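Local coordinates for HcgC (Methanococcus maripaludis S2, PDB 5O4J), which is an S-adenosylmethionine-dependent C-methyltransferase that probably methylates a pyridinol precursor of the [Fe]-hydrogenase cofactor, at residues Lys129-Glu134 against Leu154-Lys159; Lys43-Phe48 against Pro106-Asp111. All coordinates share one frame; numbering follows the deposited sequence.

Contact 1: Lys129-Glu134 against Leu154-Lys159; sequences KVLIVE and LCVGAK. With SAH (S-adenosyl-L-homocysteine), chain E.
L131 reaches from strand 130-134 into the curl of chain at 154-157, while V130, next to it on the strand, lies alongside K159 and points the same way. This is a junction of parallel strands in the Rossmann-like sheet: strand 159-167 begins beside strand 130-134, and the loop leading into it arches over one face. V130 and K159 form the only beta bridge between the two segments, a parallel one. The backbone of K159 grips the strand twice, its N donating to K129 O (3.0 Å) and its O accepting from L131 N (2.9 Å, 166° at the hydrogen). Beside them, V130 CG2 rests on the methylene CD of K159 at 3.9 Å; the extended lysine chain then carries NZ away to helix 18-37, where it hydrogen-bonds to F36 O and makes a cation-pi contact with the F36 ring. On the opposite face, chi1 of 170° extends the L131 side chain toward the loop, where CD2 touches V156 CG2 at 3.9 Å. L154 leans across V133 at an angle, CD2 to CG2 3.8 Å. At the far end of the strand E134 OE1 receives a weak hydrogen bond from the amino N of S-adenosyl-L-homocysteine. V156 O, buried without a polar partner in the model, lies 3.2 Å from L131 CD2.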
ATOM      1  N   LYS A 129     -10.890  32.906  29.183  1.00 32.57           N
ATOM      2  CA  LYS A 129     -11.577  33.449  28.020  1.00 34.25           C
ATOM      3  C   LYS A 129     -11.637  32.418  26.905  1.00 32.14           C
ATOM      4  O   LYS A 129     -12.668  32.266  26.244  1.00 31.00           O
ATOM      5  CB  LYS A 129     -10.850  34.705  27.547  1.00 37.13           C
ATOM      6  CG  LYS A 129     -10.944  35.862  28.519  1.00 40.63           C
ATOM      7  CD  LYS A 129     -10.087  37.024  28.063  1.00 48.18           C
ATOM      8  CE  LYS A 129     -10.128  38.165  29.065  1.00 57.84           C
ATOM      9  NZ  LYS A 129      -9.044  39.152  28.815  1.00 63.81           N
ATOM     10  N   VAL A 130     -10.547  31.683  26.707  1.00 28.95           N
ATOM     11  CA  VAL A 130     -10.408  30.740  25.604  1.00 24.54           C
ATOM     12  C   VAL A 130      -9.860  29.427  26.146  1.00 23.99           C
ATOM     13  O   VAL A 130      -8.919  29.422  26.948  1.00 25.37           O
ATOM     14  CB  VAL A 130      -9.492  31.298  24.500  1.00 23.49           C
ATOM     15  CG1 VAL A 130      -9.234  30.262  23.411  1.00 24.32           C
ATOM     16  CG2 VAL A 130     -10.116  32.558  23.910  1.00 27.66           C
ATOM     17  N   LEU A 131     -10.474  28.324  25.729  1.00 24.02           N
ATOM     18  CA  LEU A 131      -9.994  26.978  26.001  1.00 24.27           C
ATOM     19  C   LEU A 131      -9.772  26.277  24.670  1.00 24.12           C
ATOM     20  O   LEU A 131     -10.670  26.259  23.826  1.00 22.99           O
ATOM     21  CB  LEU A 131     -11.004  26.195  26.843  1.00 23.79           C
ATOM     22  CG  LEU A 131     -10.726  24.696  26.994  1.00 26.68           C
ATOM     23  CD1 LEU A 131      -9.469  24.481  27.809  1.00 28.86           C
ATOM     24  CD2 LEU A 131     -11.914  23.991  27.628  1.00 31.43           C
ATOM     25  N   ILE A 132      -8.581  25.707  24.482  1.00 20.88           N
ATOM     26  CA  ILE A 132      -8.276  24.860  23.333  1.00 20.47           C
ATOM     27  C   ILE A 132      -7.849  23.502  23.857  1.00 21.96           C
ATOM     28  O   ILE A 132      -6.968  23.425  24.717  1.00 23.80           O
ATOM     29  CB  ILE A 132      -7.160  25.453  22.457  1.00 20.23           C
ATOM     30  CG1 ILE A 132      -7.584  26.817  21.916  1.00 22.61           C
ATOM     31  CG2 ILE A 132      -6.807  24.497  21.319  1.00 20.13           C
ATOM     32  CD1 ILE A 132      -6.468  27.583  21.262  1.00 23.50           C
ATOM     33  N   VAL A 133      -8.463  22.440  23.338  1.00 21.46           N
ATOM     34  CA  VAL A 133      -8.100  21.065  23.663  1.00 21.97           C
ATOM     35  C   VAL A 133      -7.639  20.392  22.380  1.00 20.86           C
ATOM     36  O   VAL A 133      -8.336  20.447  21.362  1.00 20.39           O
ATOM     37  CB  VAL A 133      -9.276  20.288  24.286  1.00 21.02           C
ATOM     38  CG1 VAL A 133      -8.908  18.811  24.541  1.00 19.42           C
ATOM     39  CG2 VAL A 133      -9.729  20.945  25.572  1.00 23.86           C
ATOM     40  N   GLU A 134      -6.458  19.776  22.413  1.00 17.84           N
ATOM     41  CA  GLU A 134      -5.997  19.046  21.250  1.00 17.39           C
ATOM     42  C   GLU A 134      -6.700  17.699  21.189  1.00 19.68           C
ATOM     43  O   GLU A 134      -6.708  16.950  22.169  1.00 21.64           O
ATOM     44  CB  GLU A 134      -4.480  18.855  21.267  1.00 20.85           C
ATOM     45  CG  GLU A 134      -3.989  18.169  19.996  1.00 21.05           C
ATOM     46  CD  GLU A 134      -2.488  18.152  19.857  1.00 21.12           C
ATOM     47  OE1 GLU A 134      -1.789  18.381  20.864  1.00 21.20           O
ATOM     48  OE2 GLU A 134      -2.021  17.907  18.727  1.00 19.60           O
ATOM     49  N   LEU A 154     -13.930  19.838  27.193  1.00 27.28           N
ATOM     50  CA  LEU A 154     -14.355  21.155  26.717  1.00 32.06           C
ATOM     51  C   LEU A 154     -15.458  21.709  27.615  1.00 34.60           C
ATOM     52  O   LEU A 154     -16.580  21.971  27.187  1.00 37.95           O
ATOM     53  CB  LEU A 154     -14.827  21.062  25.274  1.00 33.19           C
ATOM     54  CG  LEU A 154     -13.759  20.752  24.240  1.00 35.51           C
ATOM     55  CD1 LEU A 154     -14.423  20.125  23.029  1.00 39.43           C
ATOM     56  CD2 LEU A 154     -13.004  22.026  23.878  1.00 30.87           C
ATOM     57  N   CYS A 155     -15.113  21.904  28.882  1.00 34.30           N
ATOM     58  CA  CYS A 155     -16.112  22.204  29.902  1.00 37.84           C
ATOM     59  C   CYS A 155     -16.002  23.603  30.491  1.00 38.68           C
ATOM     60  O   CYS A 155     -16.808  23.951  31.360  1.00 41.18           O
ATOM     61  CB  CYS A 155     -16.036  21.165  31.027  1.00 41.72           C
ATOM     62  SG  CYS A 155     -14.403  20.939  31.730  1.00 41.16           S
ATOM     63  N   VAL A 156     -15.031  24.410  30.069  1.00 34.96           N
ATOM     64  CA  VAL A 156     -14.888  25.783  30.541  1.00 33.57           C
ATOM     65  C   VAL A 156     -14.478  26.654  29.361  1.00 32.51           C
ATOM     66  O   VAL A 156     -14.139  26.161  28.285  1.00 31.45           O
ATOM     67  CB  VAL A 156     -13.862  25.907  31.688  1.00 34.33           C
ATOM     68  CG1 VAL A 156     -14.336  25.114  32.903  1.00 37.08           C
ATOM     69  CG2 VAL A 156     -12.488  25.442  31.241  1.00 39.75           C
ATOM     70  N   GLY A 157     -14.513  27.967  29.575  1.00 33.73           N
ATOM     71  CA  GLY A 157     -14.098  28.904  28.548  1.00 35.32           C
ATOM     72  C   GLY A 157     -15.241  29.539  27.777  1.00 32.63           C
ATOM     73  O   GLY A 157     -16.192  28.857  27.381  1.00 35.34           O
ATOM     74  N   ALA A 158     -15.151  30.849  27.547  1.00 31.03           N
ATOM     75  CA  ALA A 158     -16.172  31.543  26.767  1.00 31.93           C
ATOM     76  C   ALA A 158     -16.100  31.152  25.296  1.00 31.01           C
ATOM     77  O   ALA A 158     -17.125  31.084  24.605  1.00 33.12           O
ATOM     78  CB  ALA A 158     -16.006  33.054  26.921  1.00 33.09           C
ATOM     79  N   LYS A 159     -14.893  30.916  24.804  1.00 28.48           N
ATOM     80  CA  LYS A 159     -14.634  30.474  23.443  1.00 28.43           C
ATOM     81  C   LYS A 159     -13.863  29.168  23.542  1.00 24.28           C
ATOM     82  O   LYS A 159     -12.914  29.075  24.326  1.00 26.09           O
ATOM     83  CB  LYS A 159     -13.837  31.533  22.685  1.00 29.80           C
ATOM     84  CG  LYS A 159     -13.528  31.244  21.228  1.00 35.12           C
ATOM     85  CD  LYS A 159     -12.418  32.191  20.791  1.00 36.85           C
ATOM     86  CE  LYS A 159     -12.344  32.396  19.306  1.00 45.01           C
ATOM     87  NZ  LYS A 159     -11.232  33.346  19.021  1.00 41.64           N
TER
HETATM   88  N   SAH E 301      -0.444  15.689  21.512  1.00 71.85           N
HETATM   89  CA  SAH E 301       1.010  15.886  21.791  1.00 46.63           C
HETATM   90  CB  SAH E 301       1.551  14.681  22.558  1.00 32.27           C
HETATM   91  CG  SAH E 301       1.159  14.733  24.033  1.00 24.54           C
HETATM   92  SD  SAH E 301       1.899  13.416  24.965  1.00 20.90           S
HETATM   93  C   SAH E 301       1.805  16.043  20.526  1.00 32.69           C
HETATM   94  O   SAH E 301       3.049  16.192  20.613  1.00 20.96           O
HETATM   95  OXT SAH E 301       1.192  16.005  19.451  1.00 40.22           O
HETATM   96  C5' SAH E 301       1.351  13.792  26.604  1.00 19.35           C
HETATM   97  C4' SAH E 301       2.156  14.903  27.268  1.00 19.11           C
HETATM   98  O4' SAH E 301       1.372  15.455  28.333  1.00 21.19           O
HETATM   99  C3' SAH E 301       3.415  14.365  27.921  1.00 16.70           C
HETATM  100  O3' SAH E 301       4.441  15.369  27.975  1.00 21.24           O
HETATM  101  C2' SAH E 301       2.911  13.996  29.296  1.00 18.34           C
HETATM  102  O2' SAH E 301       3.932  13.885  30.293  1.00 20.73           O
HETATM  103  C1' SAH E 301       1.969  15.139  29.594  1.00 19.13           C
HETATM  104  N9  SAH E 301       0.873  14.792  30.512  1.00 19.73           N
HETATM  105  C8  SAH E 301       0.172  13.636  30.540  1.00 20.04           C
HETATM  106  N7  SAH E 301      -0.783  13.706  31.502  1.00 23.17           N
HETATM  107  C5  SAH E 301      -0.695  14.926  32.067  1.00 22.06           C
HETATM  108  C6  SAH E 301      -1.408  15.657  33.132  1.00 25.84           C
HETATM  109  N6  SAH E 301      -2.428  15.067  33.795  1.00 29.56           N
HETATM  110  N1  SAH E 301      -1.000  16.910  33.413  1.00 25.34           N
HETATM  111  C2  SAH E 301       0.004  17.509  32.757  1.00 29.62           C
HETATM  112  N3  SAH E 301       0.703  16.907  31.780  1.00 26.19           N
HETATM  113  C4  SAH E 301       0.393  15.640  31.409  1.00 20.65           C

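Contact 2: Lys43-Phe48 against Pro106-Asp111; sequences KQAIVF and PDLVID
D107 uses both carboxylate oxygens to hold the start of the neighbouring strand. Its OD2 takes the N-H of K43 through the syn lone pair, 2.8 Å away and nearly straight, while OD1 accepts from Q44 N at 2.9 Å, met on the syn side but 24° out of the carboxylate plane. With CG between its own backbone N and carbonyl carbon (chi1 47°), the short side chain turns back toward these two amides. Here the backbone pairing is looser: Q44 O receives weak bonds from D107 N and L108 N, and the side chain of K43 leads away into solvent. The tight part is I46 to F48 against L108 to D111, where the chains settle into regular parallel pairing, strands 44-48 and 108-111 running 9° apart at the centre of a Rossmann-like sheet, between strands 65-72 and 130-134. I46 is bonded twice to the same neighbour, its N to L108 O and its O to I110 N, and F48 N closes the ladder on I110 O at 2.8 Å. The buried apolar packing divides between two faces. On one, A45 CB meets L108 CD2 at 3.8 Å and V47 flanks I110. On the other, I46 crosses the ring of P106, CD1 to CG 3.7 Å, and V109 CG1 approaches the edge of the F48 ring in its plane, 4.0 Å from CE2. D111, on the same face, sends OD2 to R153 in a salt bridge and OD1 to T113 OG1.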
ATOM      1  N   LYS A  43      -3.400  37.679  29.574  1.00 32.44           N
ATOM      2  CA  LYS A  43      -2.527  37.956  30.707  1.00 32.37           C
ATOM      3  C   LYS A  43      -1.745  36.720  31.117  1.00 33.78           C
ATOM      4  O   LYS A  43      -0.565  36.818  31.477  1.00 34.73           O
ATOM      5  CB  LYS A  43      -3.351  38.474  31.889  1.00 37.72           C
ATOM      6  CG  LYS A  43      -3.789  39.923  31.738  1.00 52.63           C
ATOM      7  CD  LYS A  43      -4.785  40.323  32.820  1.00 67.67           C
ATOM      8  CE  LYS A  43      -5.059  41.821  32.801  1.00 77.20           C
ATOM      9  NZ  LYS A  43      -5.803  42.246  31.580  1.00 82.16           N
ATOM     10  N   GLN A  44      -2.377  35.548  31.070  1.00 33.59           N
ATOM     11  CA  GLN A  44      -1.735  34.331  31.547  1.00 32.34           C
ATOM     12  C   GLN A  44      -2.255  33.132  30.774  1.00 32.14           C
ATOM     13  O   GLN A  44      -3.446  32.814  30.834  1.00 29.57           O
ATOM     14  CB  GLN A  44      -1.983  34.151  33.040  1.00 32.70           C
ATOM     15  CG  GLN A  44      -1.329  32.916  33.627  1.00 31.98           C
ATOM     16  CD  GLN A  44      -1.681  32.728  35.079  1.00 37.31           C
ATOM     17  OE1 GLN A  44      -2.777  32.284  35.408  1.00 40.10           O
ATOM     18  NE2 GLN A  44      -0.760  33.093  35.961  1.00 40.57           N
ATOM     19  N   ALA A  45      -1.355  32.458  30.070  1.00 31.31           N
ATOM     20  CA  ALA A  45      -1.680  31.246  29.338  1.00 28.18           C
ATOM     21  C   ALA A  45      -1.068  30.057  30.059  1.00 27.37           C
ATOM     22  O   ALA A  45       0.091  30.109  30.479  1.00 31.27           O
ATOM     23  CB  ALA A  45      -1.162  31.308  27.901  1.00 31.12           C
ATOM     24  N   ILE A  46      -1.851  28.995  30.213  1.00 25.92           N
ATOM     25  CA  ILE A  46      -1.363  27.735  30.761  1.00 26.56           C
ATOM     26  C   ILE A  46      -1.521  26.663  29.694  1.00 27.33           C
ATOM     27  O   ILE A  46      -2.613  26.479  29.143  1.00 26.46           O
ATOM     28  CB  ILE A  46      -2.093  27.352  32.059  1.00 31.88           C
ATOM     29  CG1 ILE A  46      -1.700  28.351  33.151  1.00 37.51           C
ATOM     30  CG2 ILE A  46      -1.740  25.916  32.471  1.00 32.55           C
ATOM     31  CD1 ILE A  46      -2.152  27.999  34.552  1.00 42.48           C
ATOM     32  N   VAL A  47      -0.421  25.982  29.392  1.00 27.37           N
ATOM     33  CA  VAL A  47      -0.370  24.929  28.388  1.00 25.09           C
ATOM     34  C   VAL A  47      -0.035  23.629  29.104  1.00 28.13           C
ATOM     35  O   VAL A  47       1.011  23.531  29.761  1.00 30.86           O
ATOM     36  CB  VAL A  47       0.673  25.240  27.305  1.00 25.37           C
ATOM     37  CG1 VAL A  47       0.742  24.115  26.277  1.00 28.01           C
ATOM     38  CG2 VAL A  47       0.366  26.576  26.649  1.00 26.55           C
ATOM     39  N   PHE A  48      -0.919  22.638  28.982  1.00 23.58           N
ATOM     40  CA  PHE A  48      -0.691  21.314  29.552  1.00 23.82           C
ATOM     41  C   PHE A  48      -0.064  20.412  28.495  1.00 22.96           C
ATOM     42  O   PHE A  48      -0.616  20.254  27.400  1.00 22.59           O
ATOM     43  CB  PHE A  48      -1.995  20.694  30.059  1.00 23.99           C
ATOM     44  CG  PHE A  48      -2.579  21.388  31.251  1.00 27.30           C
ATOM     45  CD1 PHE A  48      -2.193  21.040  32.531  1.00 26.07           C
ATOM     46  CD2 PHE A  48      -3.532  22.379  31.088  1.00 28.52           C
ATOM     47  CE1 PHE A  48      -2.731  21.678  33.631  1.00 27.53           C
ATOM     48  CE2 PHE A  48      -4.076  23.016  32.186  1.00 27.83           C
ATOM     49  CZ  PHE A  48      -3.679  22.663  33.454  1.00 28.20           C
ATOM     50  N   PRO A 106      -5.579  31.607  34.689  1.00 33.28           N
ATOM     51  CA  PRO A 106      -5.307  31.838  33.265  1.00 31.28           C
ATOM     52  C   PRO A 106      -6.548  32.280  32.508  1.00 32.21           C
ATOM     53  O   PRO A 106      -7.660  31.816  32.772  1.00 33.54           O
ATOM     54  CB  PRO A 106      -4.821  30.470  32.779  1.00 29.33           C
ATOM     55  CG  PRO A 106      -5.481  29.499  33.699  1.00 31.77           C
ATOM     56  CD  PRO A 106      -5.521  30.178  35.040  1.00 34.69           C
ATOM     57  N   ASP A 107      -6.350  33.196  31.559  1.00 29.55           N
ATOM     58  CA  ASP A 107      -7.405  33.527  30.614  1.00 29.44           C
ATOM     59  C   ASP A 107      -7.267  32.763  29.302  1.00 27.70           C
ATOM     60  O   ASP A 107      -8.163  32.849  28.455  1.00 28.39           O
ATOM     61  CB  ASP A 107      -7.466  35.049  30.371  1.00 33.09           C
ATOM     62  CG  ASP A 107      -6.110  35.679  30.104  1.00 36.56           C
ATOM     63  OD1 ASP A 107      -5.078  34.984  30.160  1.00 36.89           O
ATOM     64  OD2 ASP A 107      -6.086  36.906  29.876  1.00 36.29           O
ATOM     65  N   LEU A 108      -6.191  31.995  29.133  1.00 27.92           N
ATOM     66  CA  LEU A 108      -6.034  31.077  28.010  1.00 26.67           C
ATOM     67  C   LEU A 108      -5.542  29.743  28.552  1.00 25.52           C
ATOM     68  O   LEU A 108      -4.512  29.689  29.228  1.00 27.00           O
ATOM     69  CB  LEU A 108      -5.055  31.624  26.970  1.00 25.40           C
ATOM     70  CG  LEU A 108      -4.622  30.673  25.847  1.00 23.94           C
ATOM     71  CD1 LEU A 108      -5.805  30.215  25.000  1.00 23.32           C
ATOM     72  CD2 LEU A 108      -3.549  31.321  24.982  1.00 24.23           C
ATOM     73  N   VAL A 109      -6.272  28.675  28.260  1.00 23.57           N
ATOM     74  CA  VAL A 109      -5.883  27.325  28.653  1.00 24.11           C
ATOM     75  C   VAL A 109      -5.807  26.481  27.389  1.00 23.03           C
ATOM     76  O   VAL A 109      -6.723  26.508  26.563  1.00 26.25           O
ATOM     77  CB  VAL A 109      -6.867  26.715  29.671  1.00 26.66           C
ATOM     78  CG1 VAL A 109      -6.506  25.267  29.996  1.00 27.64           C
ATOM     79  CG2 VAL A 109      -6.899  27.546  30.954  1.00 29.34           C
ATOM     80  N   ILE A 110      -4.710  25.750  27.229  1.00 22.24           N
ATOM     81  CA  ILE A 110      -4.533  24.848  26.101  1.00 23.03           C
ATOM     82  C   ILE A 110      -4.143  23.498  26.676  1.00 24.07           C
ATOM     83  O   ILE A 110      -3.122  23.391  27.367  1.00 25.35           O
ATOM     84  CB  ILE A 110      -3.468  25.342  25.106  1.00 21.88           C
ATOM     85  CG1 ILE A 110      -3.843  26.747  24.609  1.00 22.42           C
ATOM     86  CG2 ILE A 110      -3.335  24.364  23.946  1.00 20.34           C
ATOM     87  CD1 ILE A 110      -2.858  27.350  23.627  1.00 24.09           C
ATOM     88  N   ASP A 111      -4.941  22.474  26.385  1.00 21.48           N
ATOM     89  CA  ASP A 111      -4.637  21.105  26.793  1.00 21.24           C
ATOM     90  C   ASP A 111      -4.103  20.349  25.588  1.00 21.80           C
ATOM     91  O   ASP A 111      -4.847  20.063  24.647  1.00 22.42           O
ATOM     92  CB  ASP A 111      -5.860  20.386  27.345  1.00 20.68           C
ATOM     93  CG  ASP A 111      -5.632  18.888  27.455  1.00 25.39           C
ATOM     94  OD1 ASP A 111      -4.496  18.484  27.793  1.00 24.06           O
ATOM     95  OD2 ASP A 111      -6.565  18.113  27.162  1.00 24.97           O
TER

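In the fold
Contacts 1 and 2 are successive steps across one sheet, their centres 10 Å apart. They join where strand 108-111 of contact 2 lies beside strand 130-134 of contact 1: E134 N and D111 O are 2.8 Å apart, as are D111 N and I132 O, both probable hydrogen bonds. Side chains meet across the same seam, V133 CG1 lying 3.6 Å from D111 OD2. The C-terminal ends of strands 44-48 and 130-134 reach the S-adenosyl-L-homocysteine pocket. From contact 2 the F48 side chain comes within about 4 Å of this ligand; from contact 1, E134 OE2 forms a salt bridge with K29, which also binds the ligand.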